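Local atomic coordinates of aluminum resistance protein (Clostridium novyi, PDB entry 3I16), a protein that probably acts as a pyridoxal-phosphate-dependent carbon-sulfur lyase of the methionine gamma-lyase family, with a suggested part in aluminum resistance. Residues 196-207 against 226-236. Sequence-based numbering, arbitrary orientation.
With EDO (1,2-ethanediol), chain N.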
loop_
_atom_site.group_PDB
_atom_site.type_symbol
_atom_site.label_atom_id
_atom_site.label_comp_id
_atom_site.label_asym_id
_atom_site.label_seq_id
_atom_site.Cartn_x
_atom_site.Cartn_y
_atom_site.Cartn_z
ATOM N N ILE B 196 -5.586 21.506 -31.300
ATOM C CA ILE B 196 -4.131 21.651 -31.345
ATOM C C ILE B 196 -3.717 22.742 -32.346
ATOM O O ILE B 196 -2.745 23.479 -32.085
ATOM C CB ILE B 196 -3.426 20.312 -31.698
ATOM C CG1 ILE B 196 -3.597 19.287 -30.569
ATOM C CG2 ILE B 196 -1.928 20.554 -32.071
ATOM C CD1 ILE B 196 -2.956 19.659 -29.199
ATOM N N GLU B 197 -4.433 22.851 -33.477
ATOM C CA GLU B 197 -4.139 23.899 -34.473
ATOM C C GLU B 197 -4.412 25.301 -33.929
ATOM O O GLU B 197 -3.697 26.245 -34.277
ATOM C CB GLU B 197 -4.892 23.688 -35.799
ATOM C CG GLU B 197 -6.404 23.911 -35.710
ATOM C CD GLU B 197 -7.121 23.840 -37.047
ATOM O OE1 GLU B 197 -6.604 23.200 -37.986
ATOM O OE2 GLU B 197 -8.226 24.429 -37.145
ATOM N N ASP B 198 -5.445 25.441 -33.091
ATOM C CA ASP B 198 -5.764 26.734 -32.459
ATOM C C ASP B 198 -4.669 27.077 -31.457
ATOM O O ASP B 198 -4.284 28.225 -31.316
ATOM C CB ASP B 198 -7.102 26.697 -31.708
ATOM C CG ASP B 198 -8.313 26.333 -32.609
ATOM O OD1 ASP B 198 -8.433 26.852 -33.725
ATOM O OD2 ASP B 198 -9.168 25.533 -32.163
ATOM N N ILE B 199 -4.179 26.071 -30.741
ATOM C CA ILE B 199 -3.120 26.280 -29.772
ATOM C C ILE B 199 -1.852 26.716 -30.497
ATOM O O ILE B 199 -1.191 27.658 -30.064
ATOM C CB ILE B 199 -2.875 25.033 -28.901
ATOM C CG1 ILE B 199 -4.081 24.824 -27.972
ATOM C CG2 ILE B 199 -1.574 25.208 -28.087
ATOM C CD1 ILE B 199 -4.148 23.471 -27.240
ATOM N N LYS B 200 -1.541 26.063 -31.619
ATOM C CA LYS B 200 -0.398 26.444 -32.431
ATOM C C LYS B 200 -0.527 27.901 -32.891
ATOM O O LYS B 200 0.430 28.655 -32.828
ATOM C CB LYS B 200 -0.266 25.558 -33.674
ATOM C CG LYS B 200 0.990 25.867 -34.523
ATOM C CD LYS B 200 1.085 24.976 -35.743
ATOM C CE LYS B 200 2.462 25.096 -36.434
ATOM N NZ LYS B 200 2.849 26.481 -36.774
ATOM N N SER B 201 -1.700 28.299 -33.356
ATOM C CA SER B 201 -1.854 29.671 -33.843
ATOM C C SER B 201 -1.583 30.686 -32.720
ATOM O O SER B 201 -0.999 31.710 -32.977
ATOM C CB SER B 201 -3.226 29.896 -34.499
ATOM O OG SER B 201 -4.220 29.959 -33.504
ATOM N N ILE B 202 -1.977 30.384 -31.479
ATOM C CA ILE B 202 -1.695 31.277 -30.345
ATOM C C ILE B 202 -0.183 31.313 -30.052
ATOM O O ILE B 202 0.423 32.390 -29.924
ATOM C CB ILE B 202 -2.468 30.875 -29.052
ATOM C CG1 ILE B 202 -3.994 31.022 -29.237
ATOM C CG2 ILE B 202 -1.973 31.704 -27.875
ATOM C CD1 ILE B 202 -4.835 30.359 -28.103
ATOM N N VAL B 203 0.436 30.148 -29.973
ATOM C CA VAL B 203 1.882 30.109 -29.700
ATOM C C VAL B 203 2.656 30.893 -30.753
ATOM O O VAL B 203 3.444 31.800 -30.397
ATOM C CB VAL B 203 2.403 28.683 -29.553
ATOM C CG1 VAL B 203 3.915 28.683 -29.359
ATOM C CG2 VAL B 203 1.706 28.023 -28.385
ATOM N N ASP B 204 2.413 30.602 -32.034
ATOM C CA ASP B 204 3.096 31.342 -33.112
ATOM C C ASP B 204 2.894 32.858 -33.018
ATOM O O ASP B 204 3.818 33.639 -33.230
ATOM C CB ASP B 204 2.652 30.848 -34.494
ATOM C CG ASP B 204 3.107 29.445 -34.772
ATOM O OD1 ASP B 204 3.922 28.927 -33.994
ATOM O OD2 ASP B 204 2.656 28.857 -35.767
ATOM N N CYS B 205 1.685 33.264 -32.681
ATOM C CA CYS B 205 1.373 34.670 -32.536
ATOM C C CYS B 205 2.160 35.327 -31.382
ATOM O O CYS B 205 2.756 36.411 -31.538
ATOM C CB CYS B 205 -0.132 34.787 -32.308
ATOM S SG CYS B 205 -0.725 36.403 -31.934
ATOM N N VAL B 206 2.150 34.679 -30.226
ATOM C CA VAL B 206 2.842 35.202 -29.037
ATOM C C VAL B 206 4.363 35.315 -29.247
ATOM O O VAL B 206 4.964 36.364 -28.975
ATOM C CB VAL B 206 2.551 34.323 -27.797
ATOM C CG1 VAL B 206 3.483 34.687 -26.605
ATOM C CG2 VAL B 206 1.083 34.422 -27.410
ATOM N N LYS B 207 4.971 34.220 -29.712
ATOM C CA LYS B 207 6.403 34.146 -29.955
ATOM C C LYS B 207 6.855 35.156 -31.030
ATOM O O LYS B 207 7.994 35.622 -31.027
ATOM C CB LYS B 207 6.798 32.733 -30.388
ATOM C CG LYS B 207 6.574 31.618 -29.374
ATOM C CD LYS B 207 7.464 31.732 -28.187
ATOM C CE LYS B 207 7.237 30.565 -27.250
ATOM N NZ LYS B 207 8.126 30.647 -26.076
ATOM N N ASP B 226 -5.725 13.811 -29.787
ATOM C CA ASP B 226 -5.133 13.963 -31.095
ATOM C C ASP B 226 -3.809 13.230 -31.014
ATOM O O ASP B 226 -3.422 12.768 -29.942
ATOM C CB ASP B 226 -4.945 15.464 -31.410
ATOM C CG ASP B 226 -4.569 15.730 -32.855
ATOM O OD1 ASP B 226 -5.335 15.363 -33.753
ATOM O OD2 ASP B 226 -3.490 16.286 -33.091
ATOM N N THR B 227 -3.133 13.091 -32.150
ATOM C CA THR B 227 -1.838 12.445 -32.195
ATOM C C THR B 227 -0.758 13.413 -31.699
ATOM O O THR B 227 0.352 12.978 -31.374
ATOM C CB THR B 227 -1.477 11.957 -33.606
ATOM O OG1 THR B 227 -1.513 13.065 -34.500
ATOM C CG2 THR B 227 -2.467 10.912 -34.082
ATOM N N LYS B 228 -1.079 14.706 -31.669
ATOM C CA LYS B 228 -0.191 15.728 -31.117
ATOM C C LYS B 228 -0.721 16.274 -29.790
ATOM O O LYS B 228 -1.919 16.220 -29.504
ATOM C CB LYS B 228 -0.051 16.909 -32.088
ATOM C CG LYS B 228 0.678 16.592 -33.375
ATOM C CD LYS B 228 1.020 17.866 -34.138
ATOM C CE LYS B 228 1.927 17.571 -35.312
ATOM N NZ LYS B 228 1.296 16.598 -36.221
ATOM N N GLU B 229 0.189 16.817 -28.997
ATOM C CA GLU B 229 -0.149 17.495 -27.743
ATOM C C GLU B 229 0.340 18.952 -27.899
ATOM O O GLU B 229 1.031 19.285 -28.875
ATOM C CB GLU B 229 0.493 16.783 -26.567
ATOM C CG GLU B 229 -0.084 15.371 -26.306
ATOM C CD GLU B 229 -1.540 15.367 -25.844
ATOM O OE1 GLU B 229 -1.966 16.336 -25.190
ATOM O OE2 GLU B 229 -2.255 14.364 -26.107
ATOM N N PRO B 230 -0.019 19.832 -26.952
ATOM C CA PRO B 230 0.387 21.230 -27.133
ATOM C C PRO B 230 1.896 21.422 -27.177
ATOM O O PRO B 230 2.365 22.378 -27.790
ATOM C CB PRO B 230 -0.215 21.934 -25.923
ATOM C CG PRO B 230 -1.387 21.102 -25.559
ATOM C CD PRO B 230 -0.955 19.677 -25.829
ATOM N N THR B 231 2.644 20.517 -26.557
ATOM C CA THR B 231 4.098 20.582 -26.553
ATOM C C THR B 231 4.689 20.268 -27.945
ATOM O O THR B 231 5.850 20.560 -28.196
ATOM C CB THR B 231 4.671 19.619 -25.486
ATOM O OG1 THR B 231 4.018 18.350 -25.615
ATOM C CG2 THR B 231 4.407 20.161 -24.067
ATOM N N ASP B 232 3.900 19.666 -28.831
ATOM C CA ASP B 232 4.319 19.379 -30.193
ATOM C C ASP B 232 4.074 20.601 -31.081
ATOM O O ASP B 232 4.521 20.611 -32.222
ATOM C CB ASP B 232 3.569 18.157 -30.762
ATOM C CG ASP B 232 3.876 16.885 -30.019
ATOM O OD1 ASP B 232 5.073 16.573 -29.897
ATOM O OD2 ASP B 232 2.934 16.200 -29.540
ATOM N N VAL B 233 3.352 21.615 -30.588
ATOM C CA VAL B 233 3.118 22.829 -31.387
ATOM C C VAL B 233 3.643 24.106 -30.710
ATOM O O VAL B 233 3.108 25.207 -30.926
ATOM C CB VAL B 233 1.630 22.959 -31.876
ATOM C CG1 VAL B 233 1.311 21.814 -32.855
ATOM C CG2 VAL B 233 0.630 22.984 -30.727
ATOM N N GLY B 234 4.686 23.948 -29.890
ATOM C CA GLY B 234 5.390 25.082 -29.286
ATOM C C GLY B 234 5.121 25.468 -27.834
ATOM O O GLY B 234 5.666 26.458 -27.375
ATOM N N ALA B 235 4.303 24.715 -27.108
ATOM C CA ALA B 235 4.040 25.016 -25.708
ATOM C C ALA B 235 5.333 24.797 -24.936
ATOM O O ALA B 235 6.008 23.796 -25.148
ATOM C CB ALA B 235 2.930 24.101 -25.149
ATOM N N ASP B 236 5.672 25.723 -24.045
ATOM C CA ASP B 236 6.857 25.592 -23.212
ATOM C C ASP B 236 6.576 24.715 -22.006
ATOM O O ASP B 236 7.488 24.130 -21.417
ATOM C CB ASP B 236 7.305 26.982 -22.724
ATOM C CG ASP B 236 7.704 27.896 -23.873
ATOM O OD1 ASP B 236 8.758 27.662 -24.473
ATOM O OD2 ASP B 236 6.972 28.851 -24.181
HETATM C C1 EDO N . -12.205 26.476 -30.841
HETATM O O1 EDO N . -13.263 27.197 -31.474
HETATM C C2 EDO N . -12.123 25.095 -31.472
HETATM O O2 EDO N . -11.790 25.191 -32.857
HETATM O O HOH W 1 4.455 26.813 -32.826
#
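I196 and V233 make the main apolar contact between segment 196-207 of helix 196-209 and the loop 226-236: I196 CG2 lies 3.6 Å from V233 CG1. The two branches of I196 part company. Its chi1 of -67°, measured to CG1, sets CG1 beside the backbone N and CG2 anti to it; CG2 then faces the valine, whereas CD1 reaches over the backbone of K228 and E229 and ends 3.9 Å from P230 CD. One turn on, I199 CD1 touches the proline ring at CG, while K200 lays its CB across V233 at 3.7 Å from V233 CB before its chain turns along the helix to a salt bridge with D204 OD2. V203 continues the apolar side of the helix, its CG1 3.5 Å from G234 O.

The direct polar contact between the segments is at the C-terminal end of 196-207, where K207 NZ forms a salt bridge with D236 OD2 (2.9 Å), meeting the syn lone pair; the same ammonium also donates to the carbonyls of K211 and I213, and D236 OD2 accepts from C215 N, which ties the pair to the start of strand 214-218. Between the two ends, one water donates to both D204 OD1 and V233 O.

The loop has its own bracing. P230 O accepts V233 N and A235 N from opposite faces of its plane, and D232 OD2 takes E229 N through its anti lone pair. D226 OD2 closes an Asx turn with K228 N, met 50° above the carboxylate plane.

Overall, a helix packs on the connection between parallel strands 214-218 and 237-241, an arrangement consistent with the large domain of fold-type I pyridoxal-phosphate enzymes.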